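Local atomic coordinates of ribulose bisphosphate carboxylase small chain (Galdieria sulphuraria, PDB entry 4F0H), a protein that forms, as the small subunit, part of the Rubisco holoenzyme that fixes carbon dioxide onto ribulose 1,5-bisphosphate, while the active sites belong to the large subunits. Residues Ile23-Ser28 and Ser93-Phe98; Asn39-Arg44 and Lys104-Phe109; Gly108-Arg113 and Gln126-Tyr131. All blocks are in the same frame, centred on the assembly; numbering follows the deposited sequence.

Contact 1: residues Ile23-Ser28 and Ser93-Phe98; sequences IDYMIS and STIISF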
loop_
_atom_site.group_PDB
_atom_site.type_symbol
_atom_site.label_atom_id
_atom_site.label_comp_id
_atom_site.label_asym_id
_atom_site.label_seq_id
_atom_site.Cartn_x
_atom_site.Cartn_y
_atom_site.Cartn_z
ATOM N N ILE B 23 -44.873 34.085 12.818
ATOM C CA ILE B 23 -44.712 34.819 11.546
ATOM C C ILE B 23 -44.201 36.262 11.802
ATOM O O ILE B 23 -43.261 36.725 11.149
ATOM C CB ILE B 23 -46.030 34.897 10.756
ATOM C CG1 ILE B 23 -46.695 33.533 10.573
ATOM C CG2 ILE B 23 -45.816 35.442 9.384
ATOM C CD1 ILE B 23 -45.708 32.448 10.489
ATOM N N ASP B 24 -44.818 36.971 12.761
ATOM C CA ASP B 24 -44.297 38.275 13.183
ATOM C C ASP B 24 -42.763 38.242 13.434
ATOM O O ASP B 24 -42.007 39.090 12.972
ATOM C CB ASP B 24 -45.038 38.725 14.439
ATOM C CG ASP B 24 -46.452 39.271 14.132
ATOM O OD1 ASP B 24 -47.342 39.184 14.996
ATOM O OD2 ASP B 24 -46.685 39.797 13.017
ATOM N N TYR B 25 -42.289 37.235 14.157
ATOM C CA TYR B 25 -40.884 37.198 14.459
ATOM C C TYR B 25 -40.087 37.053 13.128
ATOM O O TYR B 25 -39.122 37.792 12.843
ATOM C CB TYR B 25 -40.614 36.032 15.458
ATOM C CG TYR B 25 -39.155 35.600 15.500
ATOM C CD1 TYR B 25 -38.215 36.266 16.286
ATOM C CD2 TYR B 25 -38.734 34.478 14.735
ATOM C CE1 TYR B 25 -36.853 35.861 16.287
ATOM C CE2 TYR B 25 -37.395 34.058 14.720
ATOM C CZ TYR B 25 -36.461 34.761 15.488
ATOM O OH TYR B 25 -35.150 34.301 15.434
ATOM N N MET B 26 -40.495 36.078 12.321
ATOM C CA MET B 26 -39.851 35.862 11.023
ATOM C C MET B 26 -39.764 37.144 10.196
ATOM O O MET B 26 -38.749 37.427 9.557
ATOM C CB MET B 26 -40.558 34.741 10.239
ATOM C CG MET B 26 -40.647 33.491 11.129
ATOM S SD MET B 26 -41.460 32.130 10.304
ATOM C CE MET B 26 -40.373 31.904 8.953
ATOM N N ILE B 27 -40.849 37.907 10.217
ATOM C CA ILE B 27 -40.949 39.123 9.438
ATOM C C ILE B 27 -39.988 40.138 9.995
ATOM O O ILE B 27 -39.312 40.828 9.251
ATOM C CB ILE B 27 -42.370 39.672 9.440
ATOM C CG1 ILE B 27 -43.348 38.757 8.666
ATOM C CG2 ILE B 27 -42.446 41.086 8.811
ATOM C CD1 ILE B 27 -44.757 39.335 8.677
ATOM N N SER B 28 -39.910 40.223 11.316
ATOM C CA SER B 28 -39.055 41.203 11.928
ATOM C C SER B 28 -37.617 40.823 11.616
ATOM O O SER B 28 -36.780 41.684 11.560
ATOM C CB SER B 28 -39.307 41.229 13.422
ATOM O OG SER B 28 -38.606 40.109 13.977
ATOM N N SER B 93 -29.376 30.286 4.985
ATOM C CA SER B 93 -29.821 28.966 5.361
ATOM C C SER B 93 -31.098 29.135 6.141
ATOM O O SER B 93 -31.521 30.267 6.431
ATOM C CB SER B 93 -28.798 28.296 6.298
ATOM O OG SER B 93 -29.080 26.867 6.455
ATOM N N THR B 94 -31.688 27.997 6.517
ATOM C CA THR B 94 -32.763 27.982 7.499
ATOM C C THR B 94 -32.331 28.457 8.886
ATOM O O THR B 94 -31.261 28.090 9.361
ATOM C CB THR B 94 -33.311 26.575 7.577
ATOM O OG1 THR B 94 -33.793 26.191 6.257
ATOM C CG2 THR B 94 -34.445 26.489 8.597
ATOM N N ILE B 95 -33.132 29.315 9.523
ATOM C CA ILE B 95 -32.932 29.649 10.899
ATOM C C ILE B 95 -34.125 29.309 11.811
ATOM O O ILE B 95 -34.040 29.542 13.005
ATOM C CB ILE B 95 -32.501 31.131 11.154
ATOM C CG1 ILE B 95 -33.640 32.086 10.883
ATOM C CG2 ILE B 95 -31.189 31.533 10.385
ATOM C CD1 ILE B 95 -33.419 33.469 11.707
ATOM N N ILE B 96 -35.223 28.769 11.260
ATOM C CA ILE B 96 -36.306 28.301 12.094
ATOM C C ILE B 96 -37.170 27.405 11.210
ATOM O O ILE B 96 -37.302 27.683 9.987
ATOM C CB ILE B 96 -37.119 29.487 12.663
ATOM C CG1 ILE B 96 -38.200 29.009 13.600
ATOM C CG2 ILE B 96 -37.802 30.277 11.573
ATOM C CD1 ILE B 96 -38.946 30.125 14.268
ATOM N N SER B 97 -37.736 26.360 11.800
ATOM C CA SER B 97 -38.582 25.353 11.053
ATOM C C SER B 97 -39.468 24.613 12.066
ATOM O O SER B 97 -38.955 23.929 12.942
ATOM C CB SER B 97 -37.678 24.394 10.309
ATOM O OG SER B 97 -38.356 23.279 9.772
ATOM N N PHE B 98 -40.796 24.801 12.001
ATOM C CA PHE B 98 -41.643 24.149 12.981
ATOM C C PHE B 98 -42.909 23.585 12.324
ATOM O O PHE B 98 -43.434 24.059 11.256
ATOM C CB PHE B 98 -41.983 25.132 14.117
ATOM C CG PHE B 98 -42.647 26.363 13.634
ATOM C CD1 PHE B 98 -41.900 27.461 13.251
ATOM C CD2 PHE B 98 -44.041 26.430 13.545
ATOM C CE1 PHE B 98 -42.517 28.607 12.800
ATOM C CE2 PHE B 98 -44.660 27.573 13.084
ATOM C CZ PHE B 98 -43.880 28.667 12.693
HETATM O O HOH W 1 -34.261 31.662 14.991
#

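Contact 2: residues Asn39-Arg44 and Lys104-Phe109; sequences NDIHPR and KHEPGF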
loop_
_atom_site.group_PDB
_atom_site.type_symbol
_atom_site.label_atom_id
_atom_site.label_comp_id
_atom_site.label_asym_id
_atom_site.label_seq_id
_atom_site.Cartn_x
_atom_site.Cartn_y
_atom_site.Cartn_z
ATOM N N ASN B 39 -45.251 13.277 3.539
ATOM C CA ASN B 39 -45.748 12.097 4.253
ATOM C C ASN B 39 -44.670 10.956 4.255
ATOM O O ASN B 39 -44.988 9.820 4.468
ATOM C CB ASN B 39 -47.156 11.588 3.749
ATOM C CG ASN B 39 -47.164 11.118 2.276
ATOM O OD1 ASN B 39 -46.139 10.909 1.668
ATOM N ND2 ASN B 39 -48.383 11.052 1.669
ATOM N N ASP B 40 -43.397 11.283 4.011
ATOM C CA ASP B 40 -42.308 10.366 4.417
ATOM C C ASP B 40 -41.570 11.103 5.545
ATOM O O ASP B 40 -40.775 12.015 5.285
ATOM C CB ASP B 40 -41.401 10.061 3.244
ATOM C CG ASP B 40 -40.119 9.361 3.659
ATOM O OD1 ASP B 40 -39.993 8.964 4.823
ATOM O OD2 ASP B 40 -39.242 9.173 2.812
ATOM N N ILE B 41 -41.934 10.814 6.789
ATOM C CA ILE B 41 -41.362 11.603 7.932
ATOM C C ILE B 41 -39.874 11.196 8.352
ATOM O O ILE B 41 -39.371 11.529 9.440
ATOM C CB ILE B 41 -42.392 11.701 9.091
ATOM C CG1 ILE B 41 -42.005 12.839 10.055
ATOM C CG2 ILE B 41 -42.554 10.351 9.786
ATOM C CD1 ILE B 41 -42.171 14.214 9.541
ATOM N N HIS B 42 -39.181 10.451 7.485
ATOM C CA HIS B 42 -37.784 10.082 7.782
ATOM C C HIS B 42 -36.994 11.370 8.081
ATOM O O HIS B 42 -37.123 12.397 7.369
ATOM C CB HIS B 42 -37.177 9.380 6.568
ATOM C CG HIS B 42 -35.891 8.660 6.859
ATOM N ND1 HIS B 42 -34.674 9.318 7.027
ATOM C CD2 HIS B 42 -35.636 7.339 7.037
ATOM C CE1 HIS B 42 -33.724 8.418 7.273
ATOM N NE2 HIS B 42 -34.283 7.210 7.272
ATOM N N PRO B 43 -36.163 11.317 9.101
ATOM C CA PRO B 43 -35.346 12.473 9.477
ATOM C C PRO B 43 -34.291 12.854 8.488
ATOM O O PRO B 43 -33.720 13.950 8.635
ATOM C CB PRO B 43 -34.612 11.998 10.744
ATOM C CG PRO B 43 -34.639 10.505 10.671
ATOM C CD PRO B 43 -35.950 10.160 10.024
ATOM N N ARG B 44 -34.000 11.983 7.504
ATOM C CA ARG B 44 -33.035 12.364 6.486
ATOM C C ARG B 44 -33.743 12.711 5.165
ATOM O O ARG B 44 -33.084 12.776 4.160
ATOM C CB ARG B 44 -32.007 11.273 6.217
ATOM C CG ARG B 44 -31.345 10.667 7.475
ATOM C CD ARG B 44 -30.218 11.537 8.069
ATOM N NE ARG B 44 -29.115 11.823 7.126
ATOM C CZ ARG B 44 -28.041 11.057 6.910
ATOM N NH1 ARG B 44 -27.851 9.922 7.563
ATOM N NH2 ARG B 44 -27.125 11.443 6.034
ATOM N N LYS B 104 -53.200 12.322 11.997
ATOM C CA LYS B 104 -53.914 12.059 13.261
ATOM C C LYS B 104 -53.248 10.965 14.052
ATOM O O LYS B 104 -53.297 10.955 15.273
ATOM C CB LYS B 104 -55.387 11.680 13.004
ATOM C CG LYS B 104 -56.336 12.885 12.990
ATOM C CD LYS B 104 -57.520 12.678 12.033
ATOM C CE LYS B 104 -57.966 14.032 11.440
ATOM N NZ LYS B 104 -58.104 15.106 12.507
ATOM N N HIS B 105 -52.625 10.017 13.363
ATOM C CA HIS B 105 -51.900 8.992 14.120
ATOM C C HIS B 105 -50.560 8.766 13.461
ATOM O O HIS B 105 -50.490 8.569 12.257
ATOM C CB HIS B 105 -52.704 7.683 14.187
ATOM C CG HIS B 105 -51.947 6.560 14.813
ATOM N ND1 HIS B 105 -51.464 5.480 14.090
ATOM C CD2 HIS B 105 -51.555 6.362 16.097
ATOM C CE1 HIS B 105 -50.825 4.659 14.910
ATOM N NE2 HIS B 105 -50.866 5.170 16.129
ATOM N N GLU B 106 -49.500 8.799 14.248
ATOM C CA GLU B 106 -48.139 8.459 13.766
ATOM C C GLU B 106 -47.685 7.065 14.266
ATOM O O GLU B 106 -47.428 6.902 15.445
ATOM C CB GLU B 106 -47.124 9.492 14.243
ATOM C CG GLU B 106 -45.647 9.168 13.774
ATOM C CD GLU B 106 -45.593 8.966 12.225
ATOM O OE1 GLU B 106 -45.298 7.845 11.788
ATOM O OE2 GLU B 106 -45.862 9.905 11.430
ATOM N N PRO B 107 -47.600 6.062 13.382
ATOM C CA PRO B 107 -47.111 4.748 13.833
ATOM C C PRO B 107 -45.592 4.672 14.075
ATOM O O PRO B 107 -45.151 3.781 14.826
ATOM C CB PRO B 107 -47.481 3.823 12.686
ATOM C CG PRO B 107 -47.322 4.700 11.491
ATOM C CD PRO B 107 -47.955 6.035 11.964
ATOM N N GLY B 108 -44.794 5.566 13.450
ATOM C CA GLY B 108 -43.363 5.605 13.782
ATOM C C GLY B 108 -42.526 4.820 12.769
ATOM O O GLY B 108 -42.826 4.825 11.577
ATOM N N PHE B 109 -41.460 4.177 13.250
ATOM C CA PHE B 109 -40.364 3.712 12.392
ATOM C C PHE B 109 -39.965 2.291 12.623
ATOM O O PHE B 109 -39.931 1.883 13.730
ATOM C CB PHE B 109 -39.094 4.530 12.603
ATOM C CG PHE B 109 -39.208 5.957 12.105
ATOM C CD1 PHE B 109 -39.550 6.987 12.969
ATOM C CD2 PHE B 109 -38.976 6.257 10.785
ATOM C CE1 PHE B 109 -39.640 8.316 12.503
ATOM C CE2 PHE B 109 -39.067 7.575 10.332
ATOM C CZ PHE B 109 -39.396 8.606 11.190
#

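Contact 3: residues Gly108-Arg113 and Gln126-Tyr131; sequences GFNLIR and QAYETY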
loop_
_atom_site.group_PDB
_atom_site.type_symbol
_atom_site.label_atom_id
_atom_site.label_comp_id
_atom_site.label_asym_id
_atom_site.label_seq_id
_atom_site.Cartn_x
_atom_site.Cartn_y
_atom_site.Cartn_z
ATOM N N GLY B 108 -44.794 5.566 13.450
ATOM C CA GLY B 108 -43.363 5.605 13.782
ATOM C C GLY B 108 -42.526 4.820 12.769
ATOM O O GLY B 108 -42.826 4.825 11.577
ATOM N N PHE B 109 -41.460 4.177 13.250
ATOM C CA PHE B 109 -40.364 3.712 12.392
ATOM C C PHE B 109 -39.965 2.291 12.623
ATOM O O PHE B 109 -39.931 1.883 13.730
ATOM C CB PHE B 109 -39.094 4.530 12.603
ATOM C CG PHE B 109 -39.208 5.957 12.105
ATOM C CD1 PHE B 109 -39.550 6.987 12.969
ATOM C CD2 PHE B 109 -38.976 6.257 10.785
ATOM C CE1 PHE B 109 -39.640 8.316 12.503
ATOM C CE2 PHE B 109 -39.067 7.575 10.332
ATOM C CZ PHE B 109 -39.396 8.606 11.190
ATOM N N ASN B 110 -39.688 1.549 11.558
ATOM C CA ASN B 110 -39.095 0.241 11.673
ATOM C C ASN B 110 -37.590 0.437 11.761
ATOM O O ASN B 110 -37.071 1.264 11.062
ATOM C CB ASN B 110 -39.445 -0.657 10.457
ATOM C CG ASN B 110 -39.085 -2.176 10.722
ATOM O OD1 ASN B 110 -38.802 -2.605 11.885
ATOM N ND2 ASN B 110 -39.088 -2.955 9.673
ATOM N N LEU B 111 -36.910 -0.311 12.634
ATOM C CA LEU B 111 -35.440 -0.307 12.696
ATOM C C LEU B 111 -34.905 -1.638 12.118
ATOM O O LEU B 111 -35.220 -2.733 12.634
ATOM C CB LEU B 111 -34.917 -0.032 14.119
ATOM C CG LEU B 111 -33.410 -0.116 14.364
ATOM C CD1 LEU B 111 -32.706 1.012 13.831
ATOM C CD2 LEU B 111 -33.123 -0.183 15.896
ATOM N N ILE B 112 -34.082 -1.527 11.062
ATOM C CA ILE B 112 -33.535 -2.688 10.337
ATOM C C ILE B 112 -32.041 -2.828 10.658
ATOM O O ILE B 112 -31.330 -1.838 10.642
ATOM C CB ILE B 112 -33.713 -2.509 8.846
ATOM C CG1 ILE B 112 -35.226 -2.401 8.561
ATOM C CG2 ILE B 112 -33.139 -3.750 8.144
ATOM C CD1 ILE B 112 -35.628 -1.445 7.659
ATOM N N ARG B 113 -31.590 -4.025 11.027
ATOM C CA ARG B 113 -30.177 -4.231 11.416
ATOM C C ARG B 113 -29.562 -5.241 10.462
ATOM O O ARG B 113 -29.865 -6.448 10.547
ATOM C CB ARG B 113 -30.179 -4.885 12.745
ATOM C CG ARG B 113 -30.891 -4.035 13.794
ATOM C CD ARG B 113 -30.913 -4.808 15.100
ATOM N NE ARG B 113 -31.280 -3.881 16.153
ATOM C CZ ARG B 113 -32.498 -3.780 16.659
ATOM N NH1 ARG B 113 -33.466 -4.572 16.205
ATOM N NH2 ARG B 113 -32.726 -2.917 17.668
ATOM N N GLN B 126 -37.053 3.104 8.670
ATOM C CA GLN B 126 -38.049 3.238 7.614
ATOM C C GLN B 126 -39.408 3.562 8.245
ATOM O O GLN B 126 -39.866 2.862 9.131
ATOM C CB GLN B 126 -38.221 1.911 6.874
ATOM C CG GLN B 126 -39.228 2.008 5.683
ATOM C CD GLN B 126 -38.509 2.358 4.372
ATOM O OE1 GLN B 126 -37.440 1.821 4.151
ATOM N NE2 GLN B 126 -39.078 3.288 3.507
ATOM N N ALA B 127 -40.035 4.654 7.836
ATOM C CA ALA B 127 -41.290 4.979 8.465
ATOM C C ALA B 127 -42.347 3.950 8.045
ATOM O O ALA B 127 -42.456 3.617 6.860
ATOM C CB ALA B 127 -41.735 6.420 8.087
ATOM N N TYR B 128 -43.168 3.488 8.988
ATOM C CA TYR B 128 -44.169 2.496 8.614
ATOM C C TYR B 128 -45.084 2.973 7.520
ATOM O O TYR B 128 -45.440 2.223 6.633
ATOM C CB TYR B 128 -44.993 2.116 9.857
ATOM C CG TYR B 128 -44.173 1.208 10.708
ATOM C CD1 TYR B 128 -43.702 1.608 11.968
ATOM C CD2 TYR B 128 -43.813 -0.038 10.226
ATOM C CE1 TYR B 128 -42.934 0.779 12.726
ATOM C CE2 TYR B 128 -43.025 -0.902 11.019
ATOM C CZ TYR B 128 -42.581 -0.488 12.234
ATOM O OH TYR B 128 -41.811 -1.364 13.008
ATOM N N GLU B 129 -45.474 4.242 7.534
ATOM C CA GLU B 129 -46.418 4.624 6.473
ATOM C C GLU B 129 -45.773 4.504 5.089
ATOM O O GLU B 129 -46.466 4.457 4.099
ATOM C CB GLU B 129 -47.005 5.992 6.719
ATOM C CG GLU B 129 -47.955 5.893 7.918
ATOM C CD GLU B 129 -49.181 5.030 7.586
ATOM O OE1 GLU B 129 -49.909 5.342 6.589
ATOM O OE2 GLU B 129 -49.406 4.055 8.316
ATOM N N THR B 130 -44.446 4.450 5.004
ATOM C CA THR B 130 -43.869 4.440 3.651
ATOM C C THR B 130 -43.815 3.018 3.122
ATOM O O THR B 130 -43.359 2.811 2.014
ATOM C CB THR B 130 -42.436 5.018 3.608
ATOM O OG1 THR B 130 -41.601 4.246 4.475
ATOM C CG2 THR B 130 -42.419 6.453 4.052
ATOM N N TYR B 131 -44.236 2.029 3.923
ATOM C CA TYR B 131 -44.492 0.779 3.280
ATOM C C TYR B 131 -45.762 0.853 2.432
ATOM O O TYR B 131 -46.069 -0.114 1.726
ATOM C CB TYR B 131 -44.606 -0.383 4.266
ATOM C CG TYR B 131 -43.311 -0.735 4.947
ATOM C CD1 TYR B 131 -42.309 -1.405 4.263
ATOM C CD2 TYR B 131 -43.108 -0.428 6.284
ATOM C CE1 TYR B 131 -41.151 -1.790 4.891
ATOM C CE2 TYR B 131 -41.948 -0.794 6.916
ATOM C CZ TYR B 131 -40.973 -1.452 6.211
ATOM O OH TYR B 131 -39.843 -1.822 6.842
HETATM O O HOH W 2 -44.755 6.336 9.632
#

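Contact 1: residues Ile23-Ser28 and Ser93-Phe98
The terminal methyl of Met26 meets the CG2 branch of Ile96, a small example of how a helix is seated on a sheet by side chains long enough to span the gap. The axes of segment 23-28 and strand 96-98 come within 11.2 Å of each other, nearly antiparallel at 162°. The CB of Met26 does not aim at the strand; CG lies beside the backbone N (chi1 -53°), and the bend at chi3 brings the methyl round, so that Met26 CE lies 4.0 Å from Ile96 CG2. The sulfur takes a different neighbour: Met26 SD sits near the plane of the Phe98 ring, 4.4 Å from CE1 at its edge. Ile96 is fully extended, CG1 opposite the backbone N (chi1 -177°) and chi2 likewise anti, which carries CD1 to within 4.3 Å of Tyr25 CE2, obliquely to that ring. The phenol end of Tyr25 reaches farther, OH lying 4.2 Å from Ile95 CD1. Its hydroxyl also donates to a water, 2.8 Å from Tyr25 OH; the water in turn donates to Ile95 O, 2.9 Å away, bridging to a carbonyl at the corner where the strand changes direction. Leu31 packs on both Met26 and Ile95. Such apolar layering of a helix on an antiparallel sheet is characteristic of the alpha/beta core of Rubisco small subunits.

Contact 2: residues Asn39-Arg44 and Lys104-Phe109
Two loops pack together here, one following strand 32-38 and one leading into the hairpin 109-115/121-127, and the aromatic ring of Phe109 illustrates how a strand's first residue can close such a junction. The ring presents its edge to the backbone of the other loop: Phe109 CZ is 3.4 Å from Ile41 O, and CE2 is 3.8 Å from His42 CA. Ile41 adds its CG2 branch, 3.9 Å from Phe109 CZ, while Pro43 CD approaches the same ring carbon obliquely at 4.0 Å. Ile41 CG2 also touches Glu106, 3.7 Å from OE2. Glu106 bends at chi2 (54°), turning its carboxylate back along its own chain, where OE1 accepts from Gly108 N at 2.9 Å through the anti lone pair; OE2 takes hydrogen bonds from Tyr79 and Tyr138. With an alanine here, Gly108 N and the two tyrosine hydroxyls would probably lose the carboxylate whose two oxygens serve them, leaving the turn into the hairpin less firmly set. On the facing loop Asp40 forms an Asx turn, its OD1 accepting from His42 N. The chemistry thus implies a largely apolar seam, with the ring edge set on a backbone carbonyl, beside a buried carboxylate that, gripped by three donors, is likely to keep its negative charge.

Contact 3: residues Gly108-Arg113 and Gln126-Tyr131
Gly108 O is gripped by two donors: Tyr128 N at 2.9 Å, a backbone bond just beyond the strand pairing, and a water 3.1 Å from Gly108 O that also accepts from Glu129 N. Within the hairpin, Asn110 and Gln126 form an antiparallel hydrogen-bonded pair, Asn110 N reaching Gln126 O at 2.8 Å and Gln126 N returning the bond to Asn110 O at 3.0 Å. The Tyr128 ring lies across the opposite strand, with Asn110 N 3.5 Å above one face; its hydroxyl bonds to Thr130 O of the third subunit. Asn110 holds its CG opposite its own backbone N (chi1 -167°), which directs the amide to Tyr131: the bond from ND2 to Tyr131 OH, 3.1 Å long, is straight at 179° and lies in the amide plane. On the Phe109 side of the sheet, Ala127 CB rests 3.7 Å from Phe109 CE2. Ala127 O accepts from Thr130 N and, at 2.6 Å, from Thr130 OG1, closing the 3-10 segment that follows the hairpin's second strand; Gln126 NE2 bonds to the same hydroxyl. Backbone pairing sets the strand register, then, while side-chain amide and hydroxyl bonds fix the turn against it, and the Tyr128 hydroxyl bonds separately to a neighbouring copy of the protein.

The three contacts illustrate how one small chain divides into a core and a projecting arm. Contact 1 joins helix 16-28 to strand 93-101, outermost within this chain in the four-stranded sheet, and its centre lies about 24 Å from that of contact 2 and about 31 Å from that of contact 3, across the chain's centre. Contacts 2 and 3 have centres about 8 Å apart, share Gly108 and Phe109, and touch directly where Pro107 packs on Tyr128 and Glu129. Along the chain, the segments of contacts 1 and 2 alternate, and contact 3 follows contact 1. Segment 104-109 links the sheet to the hairpin, its last residue beginning strand 109-115, and around that hairpin neighbouring small subunits meet.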